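Local coordinates for uncharacterized protein (Vanderwaltozyma polyspora, PDB 5THE) that forms the C-terminal lobe of a budding yeast Argonaute, including its Piwi domain, and is bound to RNA in the crystal, at residues L203-I206 with T207-F211; L257-K260 with E261-L264; C499-A502 with T503-K507. All coordinates share one frame; numbering follows the deposited sequence.

The three contacts follow one another along the chain within the Piwi domain. Interactions 1 and 3 are neighbours, their centres 11 Å apart: the C-terminal end of helix 197-210 rests against the middle of helix 490-515. Asp208 forms a salt bridge with Arg501, and Phe505 packs on Leu209. The helix pair thereby lies beside the bound RNA, with Lys204 reaching the terminal uridine's phosphate. Interaction 2 stands apart, 38 Å from interaction 1 and 36 Å from interaction 3 between centres. It is a surface turn leading from strand 258-259 into strand 264-274, a strand that helix 490-515 also touches, through Cys499 and Thr503.

Interaction 1 (L203-I206 with T207-F211); sequences LKYI and TDLKF. With nucleotides of chain B.
Helix 197-210 begins its last turn with Thr207 N bonded to Leu203 O (2.8 Å), then widens into a pi-type turn in which Lys210 N reaches Tyr205 O and Phe211 N reaches Ile206 O. This helix lies between strands 185-191 and 215-219 in a beta-alpha-beta unit, consistent with the Rossmann-like MID region of Argonautes, which holds the guide's 5' end. Thr207 OG1 also donates to Leu203 O (2.7 Å), giving that carbonyl two donors, and is hydrogen-bonded to Tyr189. Bent at chi2 (-59°), the Lys204 chain lays CD beside Asp208 OD2 (3.6 Å) and sends NZ on to OP1 of U1 of chain B (2.7 Å). NZ and Asp208 OD1 stay 4.6 Å apart with a water between them, while Asp208 OD2 is held by Arg501. The carboxylate therefore probably tempers the positive charge gathered at the phosphate. On another side of the helix, Leu209 CD2 packs obliquely on Tyr205 CE1, and Lys210 NZ makes a weak bond to Tyr205 OH. Ile206 and Phe211 point the same way, side by side, and Ile206 O lies in the plane of the Phe211 ring, 3.3 Å from CD1 at its edge.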
ATOM      1  N   LEU A 203       2.704 -18.881   8.426  1.00 23.25           N
ATOM      2  CA  LEU A 203       2.270 -19.163   7.055  1.00 24.12           C
ATOM      3  C   LEU A 203       2.943 -18.236   6.054  1.00 22.79           C
ATOM      4  O   LEU A 203       3.404 -18.683   4.996  1.00 25.80           O
ATOM      5  CB  LEU A 203       0.758 -19.029   6.936  1.00 26.42           C
ATOM      6  CG  LEU A 203      -0.068 -20.220   7.406  1.00 27.59           C
ATOM      7  CD1 LEU A 203      -1.530 -19.891   7.281  1.00 28.18           C
ATOM      8  CD2 LEU A 203       0.279 -21.477   6.605  1.00 24.03           C
ATOM      9  N   LYS A 204       2.999 -16.943   6.365  1.00 20.03           N
ATOM     10  CA  LYS A 204       3.655 -16.002   5.468  1.00 21.50           C
ATOM     11  C   LYS A 204       5.164 -16.193   5.481  1.00 23.71           C
ATOM     12  O   LYS A 204       5.816 -16.117   4.433  1.00 22.40           O
ATOM     13  CB  LYS A 204       3.268 -14.575   5.849  1.00 21.44           C
ATOM     14  CG  LYS A 204       1.771 -14.296   5.653  1.00 23.82           C
ATOM     15  CD  LYS A 204       1.348 -14.519   4.192  1.00 20.17           C
ATOM     16  CE  LYS A 204      -0.044 -13.951   3.932  1.00 18.69           C
ATOM     17  NZ  LYS A 204      -0.488 -14.135   2.501  1.00 18.38           N
ATOM     18  N   TYR A 205       5.730 -16.469   6.656  1.00 23.62           N
ATOM     19  CA  TYR A 205       7.159 -16.732   6.750  1.00 26.46           C
ATOM     20  C   TYR A 205       7.564 -17.892   5.853  1.00 25.33           C
ATOM     21  O   TYR A 205       8.553 -17.812   5.122  1.00 24.70           O
ATOM     22  CB  TYR A 205       7.518 -17.025   8.197  1.00 27.72           C
ATOM     23  CG  TYR A 205       8.954 -17.406   8.429  1.00 29.26           C
ATOM     24  CD1 TYR A 205       9.937 -16.434   8.497  1.00 32.53           C
ATOM     25  CD2 TYR A 205       9.321 -18.734   8.619  1.00 32.30           C
ATOM     26  CE1 TYR A 205      11.254 -16.768   8.737  1.00 33.32           C
ATOM     27  CE2 TYR A 205      10.640 -19.082   8.855  1.00 38.08           C
ATOM     28  CZ  TYR A 205      11.600 -18.088   8.912  1.00 42.15           C
ATOM     29  OH  TYR A 205      12.917 -18.400   9.146  1.00 44.57           O
ATOM     30  N   ILE A 206       6.801 -18.979   5.895  1.00 21.93           N
ATOM     31  CA  ILE A 206       7.098 -20.128   5.055  1.00 24.37           C
ATOM     32  C   ILE A 206       6.811 -19.814   3.597  1.00 28.76           C
ATOM     33  O   ILE A 206       7.643 -20.053   2.715  1.00 27.64           O
ATOM     34  CB  ILE A 206       6.290 -21.340   5.529  1.00 26.03           C
ATOM     35  CG1 ILE A 206       6.787 -21.804   6.903  1.00 32.07           C
ATOM     36  CG2 ILE A 206       6.362 -22.452   4.519  1.00 21.03           C
ATOM     37  CD1 ILE A 206       5.771 -22.701   7.616  1.00 35.78           C
ATOM     38  N   THR A 207       5.623 -19.277   3.321  1.00 25.42           N
ATOM     39  CA  THR A 207       5.157 -19.244   1.943  1.00 27.36           C
ATOM     40  C   THR A 207       5.715 -18.046   1.180  1.00 28.66           C
ATOM     41  O   THR A 207       6.135 -18.199   0.027  1.00 26.38           O
ATOM     42  CB  THR A 207       3.634 -19.259   1.921  1.00 22.18           C
ATOM     43  OG1 THR A 207       3.180 -20.270   2.833  1.00 24.79           O
ATOM     44  CG2 THR A 207       3.132 -19.590   0.524  1.00 19.08           C
ATOM     45  N   ASP A 208       5.724 -16.854   1.792  1.00 27.24           N
ATOM     46  CA  ASP A 208       6.371 -15.709   1.147  1.00 28.16           C
ATOM     47  C   ASP A 208       7.883 -15.852   1.205  1.00 34.32           C
ATOM     48  O   ASP A 208       8.571 -15.860   0.178  1.00 25.59           O
ATOM     49  CB  ASP A 208       5.992 -14.382   1.818  1.00 27.43           C
ATOM     50  CG  ASP A 208       4.517 -14.027   1.726  1.00 32.08           C
ATOM     51  OD1 ASP A 208       3.756 -14.616   0.916  1.00 30.15           O
ATOM     52  OD2 ASP A 208       4.132 -13.111   2.491  1.00 26.90           O
ATOM     53  N   LEU A 209       8.425 -15.951   2.417  1.00 32.72           N
ATOM     54  CA  LEU A 209       9.852 -15.725   2.588  1.00 31.41           C
ATOM     55  C   LEU A 209      10.673 -16.951   2.183  1.00 32.49           C
ATOM     56  O   LEU A 209      11.653 -16.828   1.442  1.00 28.11           O
ATOM     57  CB  LEU A 209      10.125 -15.298   4.034  1.00 31.54           C
ATOM     58  CG  LEU A 209      11.570 -14.985   4.417  1.00 33.12           C
ATOM     59  CD1 LEU A 209      11.569 -13.954   5.502  1.00 32.09           C
ATOM     60  CD2 LEU A 209      12.286 -16.258   4.879  1.00 30.97           C
ATOM     61  N   LYS A 210      10.288 -18.143   2.647  1.00 28.79           N
ATOM     62  CA  LYS A 210      11.051 -19.336   2.295  1.00 35.03           C
ATOM     63  C   LYS A 210      10.832 -19.738   0.835  1.00 39.54           C
ATOM     64  O   LYS A 210      11.798 -19.928   0.089  1.00 43.20           O
ATOM     65  CB  LYS A 210      10.701 -20.490   3.241  1.00 31.16           C
ATOM     66  CG  LYS A 210      11.283 -20.335   4.652  1.00 39.75           C
ATOM     67  CD  LYS A 210      12.697 -19.754   4.582  1.00 48.17           C
ATOM     68  CE  LYS A 210      13.663 -20.419   5.554  1.00 55.79           C
ATOM     69  NZ  LYS A 210      13.246 -20.216   6.965  1.00 57.92           N
ATOM     70  N   PHE A 211       9.574 -19.867   0.401  1.00 30.52           N
ATOM     71  CA  PHE A 211       9.300 -20.426  -0.924  1.00 31.25           C
ATOM     72  C   PHE A 211       8.973 -19.393  -1.990  1.00 36.44           C
ATOM     73  O   PHE A 211       9.101 -19.697  -3.183  1.00 35.97           O
ATOM     74  CB  PHE A 211       8.142 -21.428  -0.857  1.00 31.68           C
ATOM     75  CG  PHE A 211       8.520 -22.725  -0.234  1.00 37.22           C
ATOM     76  CD1 PHE A 211       8.571 -22.850   1.145  1.00 34.14           C
ATOM     77  CD2 PHE A 211       8.853 -23.817  -1.025  1.00 42.75           C
ATOM     78  CE1 PHE A 211       8.936 -24.043   1.728  1.00 41.60           C
ATOM     79  CE2 PHE A 211       9.219 -25.016  -0.452  1.00 44.66           C
ATOM     80  CZ  PHE A 211       9.258 -25.133   0.928  1.00 44.26           C
TER
ATOM     81  OP3   U B   1      -2.564 -11.163   3.736  1.00 28.67           O
ATOM     82  P     U B   1      -3.627 -12.051   3.228  1.00 26.12           P
ATOM     83  OP1   U B   1      -3.019 -13.284   2.671  1.00 27.64           O
ATOM     84  OP2   U B   1      -4.530 -11.282   2.355  1.00 26.89           O
ATOM     85  O5'   U B   1      -4.465 -12.543   4.471  1.00 24.30           O
ATOM     86  C5'   U B   1      -5.493 -11.743   5.038  1.00 20.42           C
ATOM     87  C4'   U B   1      -6.399 -12.614   5.854  1.00 24.69           C
ATOM     88  O4'   U B   1      -5.648 -13.187   6.965  1.00 21.82           O
ATOM     89  C3'   U B   1      -7.615 -11.923   6.455  1.00 24.45           C
ATOM     90  O3'   U B   1      -8.742 -12.791   6.335  1.00 24.54           O
ATOM     91  C2'   U B   1      -7.229 -11.741   7.925  1.00 22.96           C
ATOM     92  O2'   U B   1      -8.320 -11.693   8.819  1.00 25.30           O
ATOM     93  C1'   U B   1      -6.345 -12.963   8.179  1.00 22.35           C
ATOM     94  N1    U B   1      -5.356 -12.754   9.256  1.00 24.87           N
ATOM     95  C2    U B   1      -5.370 -13.619  10.322  1.00 30.37           C
ATOM     96  O2    U B   1      -6.146 -14.548  10.374  1.00 31.46           O
ATOM     97  N3    U B   1      -4.444 -13.372  11.310  1.00 32.54           N
ATOM     98  C4    U B   1      -3.513 -12.349  11.323  1.00 36.28           C
ATOM     99  O4    U B   1      -2.730 -12.252  12.272  1.00 41.56           O
ATOM    100  C5    U B   1      -3.566 -11.479  10.188  1.00 28.72           C
ATOM    101  C6    U B   1      -4.468 -11.703   9.224  1.00 25.99           C
TER
HETATM  102  O   HOH W   1       1.561 -13.097   0.640  1.00 24.15           O

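Interaction 2 (L257-K260 with E261-L264); sequences LIDK and ESNL
The Asp259 carboxylate is approached from one side of its plane by both Ser262 and Glu261: Ser262 OG stands almost directly over CG (3.3 Å), and Glu261 N comes in 33° out of the plane to the anti side of OD1 (2.9 Å). At the other carboxylate oxygen, OD2 is hydrogen-bonded to Thr337 OG1, which is bonded to Ser262 OG as well. The Glu261 carboxylate is turned 46° from that of Asp259, and the two side chains meet through Glu261 CB beside OD1 rather than through their charged ends.

The bond from Glu261 N to OD1 makes an Asx turn. It opens a tight reversal between strand 258-259 and strand 264-274, which closes in a G1 beta bulge where Asn263 and Leu264 both face Asp259. Asn263 adopts the left-handed backbone conformation. Asp259 N donates to Leu264 O (2.8 Å), whereas the returning bonds to Asp259 O from Asn263 N and Leu264 N are weak. With CG anti to the backbone N (chi1 -178°), Asp259 holds its carboxylate over the turn and across to Ser262. The Asn263 amide runs alongside Ile258, its OD1 next to the CG2 methyl (3.9 Å).

This is a surface turn of the Piwi domain, its nearest atom about 18 Å from the bound nucleic acid. Lys260 folds back along the strand, and its ammonium group joins two carbonyls of the preceding chain: NZ is bonded to Lys255 O and, in the carbonyl plane, to Ile258 O at 3.0 Å.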
ATOM      1  N   LEU A 257       1.978  12.772 -13.221  1.00 25.80           N
ATOM      2  CA  LEU A 257       3.133  12.062 -12.693  1.00 22.86           C
ATOM      3  C   LEU A 257       4.093  11.630 -13.793  1.00 28.91           C
ATOM      4  O   LEU A 257       4.849  10.671 -13.609  1.00 30.77           O
ATOM      5  CB  LEU A 257       2.669  10.860 -11.868  1.00 25.36           C
ATOM      6  CG  LEU A 257       2.123  11.231 -10.478  1.00 28.91           C
ATOM      7  CD1 LEU A 257       1.427  10.059  -9.823  1.00 31.09           C
ATOM      8  CD2 LEU A 257       3.269  11.725  -9.608  1.00 30.96           C
ATOM      9  N   ILE A 258       4.078  12.315 -14.935  1.00 29.10           N
ATOM     10  CA  ILE A 258       4.990  12.026 -16.035  1.00 30.58           C
ATOM     11  C   ILE A 258       5.856  13.253 -16.280  1.00 32.48           C
ATOM     12  O   ILE A 258       5.349  14.376 -16.396  1.00 28.65           O
ATOM     13  CB  ILE A 258       4.232  11.601 -17.306  1.00 30.21           C
ATOM     14  CG1 ILE A 258       3.565  10.237 -17.058  1.00 27.52           C
ATOM     15  CG2 ILE A 258       5.176  11.514 -18.522  1.00 26.02           C
ATOM     16  CD1 ILE A 258       2.763   9.734 -18.226  1.00 34.51           C
ATOM     17  N   ASP A 259       7.165  13.040 -16.304  1.00 27.41           N
ATOM     18  CA  ASP A 259       8.105  14.111 -16.608  1.00 27.22           C
ATOM     19  C   ASP A 259       7.939  14.477 -18.077  1.00 26.56           C
ATOM     20  O   ASP A 259       8.237  13.665 -18.953  1.00 32.21           O
ATOM     21  CB  ASP A 259       9.520  13.636 -16.308  1.00 23.06           C
ATOM     22  CG  ASP A 259      10.581  14.703 -16.545  1.00 34.19           C
ATOM     23  OD1 ASP A 259      10.321  15.697 -17.261  1.00 34.42           O
ATOM     24  OD2 ASP A 259      11.701  14.527 -16.005  1.00 31.45           O
ATOM     25  N   LYS A 260       7.471  15.696 -18.348  1.00 25.63           N
ATOM     26  CA  LYS A 260       7.193  16.093 -19.725  1.00 35.92           C
ATOM     27  C   LYS A 260       8.452  16.139 -20.575  1.00 35.36           C
ATOM     28  O   LYS A 260       8.391  15.840 -21.770  1.00 37.54           O
ATOM     29  CB  LYS A 260       6.495  17.452 -19.765  1.00 39.29           C
ATOM     30  CG  LYS A 260       5.164  17.489 -19.029  1.00 45.23           C
ATOM     31  CD  LYS A 260       4.342  16.228 -19.295  1.00 51.69           C
ATOM     32  CE  LYS A 260       3.009  16.241 -18.545  1.00 54.32           C
ATOM     33  NZ  LYS A 260       3.174  16.378 -17.066  1.00 51.66           N
ATOM     34  N   GLU A 261       9.602  16.495 -19.992  1.00 31.73           N
ATOM     35  CA  GLU A 261      10.800  16.664 -20.816  1.00 36.97           C
ATOM     36  C   GLU A 261      11.319  15.327 -21.337  1.00 37.28           C
ATOM     37  O   GLU A 261      11.751  15.229 -22.492  1.00 34.26           O
ATOM     38  CB  GLU A 261      11.885  17.394 -20.025  1.00 47.00           C
ATOM     39  CG  GLU A 261      11.486  18.799 -19.538  1.00 69.67           C
ATOM     40  CD  GLU A 261      11.072  19.762 -20.639  1.00 88.15           C
ATOM     41  OE1 GLU A 261      11.881  20.015 -21.549  1.00 96.17           O
ATOM     42  OE2 GLU A 261       9.932  20.274 -20.594  1.00 91.88           O
ATOM     43  N   SER A 262      11.289  14.288 -20.500  1.00 29.50           N
ATOM     44  CA  SER A 262      11.769  12.962 -20.867  1.00 27.72           C
ATOM     45  C   SER A 262      10.642  12.035 -21.278  1.00 30.92           C
ATOM     46  O   SER A 262      10.918  10.954 -21.801  1.00 31.55           O
ATOM     47  CB  SER A 262      12.535  12.328 -19.690  1.00 22.98           C
ATOM     48  OG  SER A 262      11.685  12.264 -18.550  1.00 27.25           O
ATOM     49  N   ASN A 263       9.389  12.432 -21.043  1.00 30.62           N
ATOM     50  CA  ASN A 263       8.230  11.569 -21.253  1.00 31.34           C
ATOM     51  C   ASN A 263       8.374  10.266 -20.467  1.00 30.40           C
ATOM     52  O   ASN A 263       8.002   9.185 -20.921  1.00 29.33           O
ATOM     53  CB  ASN A 263       7.994  11.296 -22.737  1.00 32.20           C
ATOM     54  CG  ASN A 263       6.598  10.783 -23.000  1.00 39.08           C
ATOM     55  OD1 ASN A 263       5.644  11.200 -22.339  1.00 44.85           O
ATOM     56  ND2 ASN A 263       6.472   9.841 -23.923  1.00 39.43           N
ATOM     57  N   LEU A 264       8.943  10.367 -19.279  1.00 24.77           N
ATOM     58  CA  LEU A 264       9.128   9.199 -18.457  1.00 23.96           C
ATOM     59  C   LEU A 264       8.354   9.376 -17.159  1.00 25.87           C
ATOM     60  O   LEU A 264       8.334  10.480 -16.599  1.00 24.72           O
ATOM     61  CB  LEU A 264      10.614   8.968 -18.148  1.00 28.90           C
ATOM     62  CG  LEU A 264      11.460   8.427 -19.303  1.00 27.02           C
ATOM     63  CD1 LEU A 264      12.927   8.520 -18.938  1.00 25.07           C
ATOM     64  CD2 LEU A 264      11.057   6.989 -19.609  1.00 25.68           C
TER

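Interaction 3 (C499-A502 with T503-K507); sequences CTRA and TCFFK
Arg501 meets Phe505 one turn farther along helix 490-515, the long helix of the Piwi domain that packs against helix 197-210. From CB, which points away from the following turn, the chain leaves with CG anti to the backbone N (chi1 177°), which sets CG 3.5 Å from Phe505 CZ. The bend at chi2 then places CD 3.7 Å from Phe505 CE1, and the bend at chi3 carries NE onward. Both methylenes lie on one side of the ring plane near its far end. Beyond NE, the guanidinium turns away from the ring, the two planes 72° apart, and Cys504 SG approaches it obliquely. At the tip, NH1 forms the salt bridge to Asp208 and a weak hydrogen bond to Tyr547 O, while NH2 has a long, weak ion pair with a phosphate of the RNA.

The same face of the Phe505 ring receives Arg501 O, 3.5 Å above its plane and over its centre. That oxygen also accepts the ordinary helix bond from Phe505 N (3.1 Å). With Leu209 of helix 197-210 against its other face, the ring is packed between the two helices. In the preceding turn Cys499 O is gripped twice, by Thr503 N (2.9 Å) and by Thr503 OG1 (2.8 Å), from opposite faces of the carbonyl plane. Thr503 OG1 thus finds its acceptor on its own helix.

The aliphatic part of Arg501 is spent on the aromatic ring and its charged end on Asp208. This division fixes the guanidinium beside the RNA-binding surface, where its positive charge probably contributes to the field felt by the phosphates, even though its direct pairing with one is long.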
ATOM      1  N   CYS A 499       6.163  -3.029   5.836  1.00 22.27           N
ATOM      2  CA  CYS A 499       6.739  -3.065   7.180  1.00 24.25           C
ATOM      3  C   CYS A 499       6.018  -4.058   8.071  1.00 26.03           C
ATOM      4  O   CYS A 499       6.651  -4.778   8.858  1.00 27.07           O
ATOM      5  CB  CYS A 499       6.670  -1.688   7.820  1.00 26.44           C
ATOM      6  SG  CYS A 499       8.130  -0.731   7.651  1.00 32.03           S
ATOM      7  N   THR A 500       4.686  -4.089   7.995  1.00 23.27           N
ATOM      8  CA  THR A 500       3.933  -5.039   8.805  1.00 23.31           C
ATOM      9  C   THR A 500       4.241  -6.467   8.388  1.00 24.90           C
ATOM     10  O   THR A 500       4.437  -7.339   9.243  1.00 25.33           O
ATOM     11  CB  THR A 500       2.438  -4.745   8.700  1.00 21.69           C
ATOM     12  OG1 THR A 500       2.214  -3.444   9.220  1.00 23.68           O
ATOM     13  CG2 THR A 500       1.586  -5.769   9.495  1.00 18.72           C
ATOM     14  N   ARG A 501       4.315  -6.723   7.078  1.00 21.47           N
ATOM     15  CA  ARG A 501       4.641  -8.077   6.644  1.00 25.39           C
ATOM     16  C   ARG A 501       6.065  -8.448   7.044  1.00 26.84           C
ATOM     17  O   ARG A 501       6.332  -9.591   7.435  1.00 21.99           O
ATOM     18  CB  ARG A 501       4.454  -8.220   5.133  1.00 24.80           C
ATOM     19  CG  ARG A 501       4.859  -9.618   4.616  1.00 22.18           C
ATOM     20  CD  ARG A 501       4.011 -10.722   5.284  1.00 20.87           C
ATOM     21  NE  ARG A 501       2.609 -10.334   5.257  1.00 23.93           N
ATOM     22  CZ  ARG A 501       1.824 -10.474   4.195  1.00 28.26           C
ATOM     23  NH1 ARG A 501       2.299 -11.039   3.094  1.00 23.92           N
ATOM     24  NH2 ARG A 501       0.572 -10.034   4.229  1.00 29.43           N
ATOM     25  N   ALA A 502       6.998  -7.496   6.942  1.00 22.01           N
ATOM     26  CA  ALA A 502       8.362  -7.768   7.378  1.00 26.72           C
ATOM     27  C   ALA A 502       8.410  -8.077   8.872  1.00 26.15           C
ATOM     28  O   ALA A 502       9.226  -8.894   9.311  1.00 28.12           O
ATOM     29  CB  ALA A 502       9.258  -6.582   7.036  1.00 20.29           C
ATOM     30  N   THR A 503       7.531  -7.446   9.654  1.00 21.03           N
ATOM     31  CA  THR A 503       7.404  -7.758  11.075  1.00 26.47           C
ATOM     32  C   THR A 503       6.921  -9.190  11.288  1.00 25.87           C
ATOM     33  O   THR A 503       7.448  -9.902  12.151  1.00 27.55           O
ATOM     34  CB  THR A 503       6.462  -6.751  11.732  1.00 22.07           C
ATOM     35  OG1 THR A 503       6.981  -5.424  11.541  1.00 27.62           O
ATOM     36  CG2 THR A 503       6.309  -7.021  13.217  1.00 22.30           C
ATOM     37  N   CYS A 504       5.916  -9.630  10.514  1.00 19.65           N
ATOM     38  CA  CYS A 504       5.540 -11.047  10.514  1.00 24.20           C
ATOM     39  C   CYS A 504       6.760 -11.944  10.369  1.00 27.85           C
ATOM     40  O   CYS A 504       6.927 -12.917  11.116  1.00 26.69           O
ATOM     41  CB  CYS A 504       4.562 -11.347   9.376  1.00 26.58           C
ATOM     42  SG  CYS A 504       2.985 -10.527   9.506  1.00 30.95           S
ATOM     43  N   PHE A 505       7.614 -11.645   9.383  1.00 26.13           N
ATOM     44  CA  PHE A 505       8.788 -12.476   9.149  1.00 21.75           C
ATOM     45  C   PHE A 505       9.710 -12.455  10.360  1.00 26.92           C
ATOM     46  O   PHE A 505      10.207 -13.499  10.793  1.00 26.68           O
ATOM     47  CB  PHE A 505       9.550 -11.998   7.911  1.00 26.88           C
ATOM     48  CG  PHE A 505       8.756 -12.032   6.637  1.00 23.37           C
ATOM     49  CD1 PHE A 505       7.692 -12.904   6.476  1.00 19.68           C
ATOM     50  CD2 PHE A 505       9.096 -11.184   5.588  1.00 24.24           C
ATOM     51  CE1 PHE A 505       6.971 -12.932   5.287  1.00 20.64           C
ATOM     52  CE2 PHE A 505       8.388 -11.207   4.391  1.00 18.79           C
ATOM     53  CZ  PHE A 505       7.324 -12.088   4.241  1.00 19.83           C
ATOM     54  N   PHE A 506       9.960 -11.259  10.912  1.00 23.10           N
ATOM     55  CA  PHE A 506      10.830 -11.144  12.079  1.00 31.60           C
ATOM     56  C   PHE A 506      10.282 -11.965  13.239  1.00 30.92           C
ATOM     57  O   PHE A 506      11.013 -12.744  13.871  1.00 24.01           O
ATOM     58  CB  PHE A 506      10.970  -9.675  12.477  1.00 29.49           C
ATOM     59  CG  PHE A 506      11.884  -9.441  13.660  1.00 29.05           C
ATOM     60  CD1 PHE A 506      11.446  -9.666  14.957  1.00 34.32           C
ATOM     61  CD2 PHE A 506      13.168  -8.967  13.469  1.00 30.89           C
ATOM     62  CE1 PHE A 506      12.276  -9.446  16.034  1.00 32.21           C
ATOM     63  CE2 PHE A 506      14.000  -8.741  14.545  1.00 29.72           C
ATOM     64  CZ  PHE A 506      13.555  -8.983  15.825  1.00 28.91           C
ATOM     65  N   LYS A 507       8.981 -11.823  13.499  1.00 25.66           N
ATOM     66  CA  LYS A 507       8.345 -12.485  14.633  1.00 30.46           C
ATOM     67  C   LYS A 507       8.289 -14.000  14.459  1.00 29.63           C
ATOM     68  O   LYS A 507       8.437 -14.743  15.438  1.00 27.58           O
ATOM     69  CB  LYS A 507       6.941 -11.914  14.842  1.00 23.96           C
ATOM     70  CG  LYS A 507       6.932 -10.544  15.504  1.00 26.55           C
ATOM     71  CD  LYS A 507       5.540  -9.894  15.445  1.00 39.75           C
ATOM     72  CE  LYS A 507       4.451 -10.819  15.958  1.00 48.67           C
ATOM     73  NZ  LYS A 507       4.496 -10.979  17.433  1.00 59.15           N
TER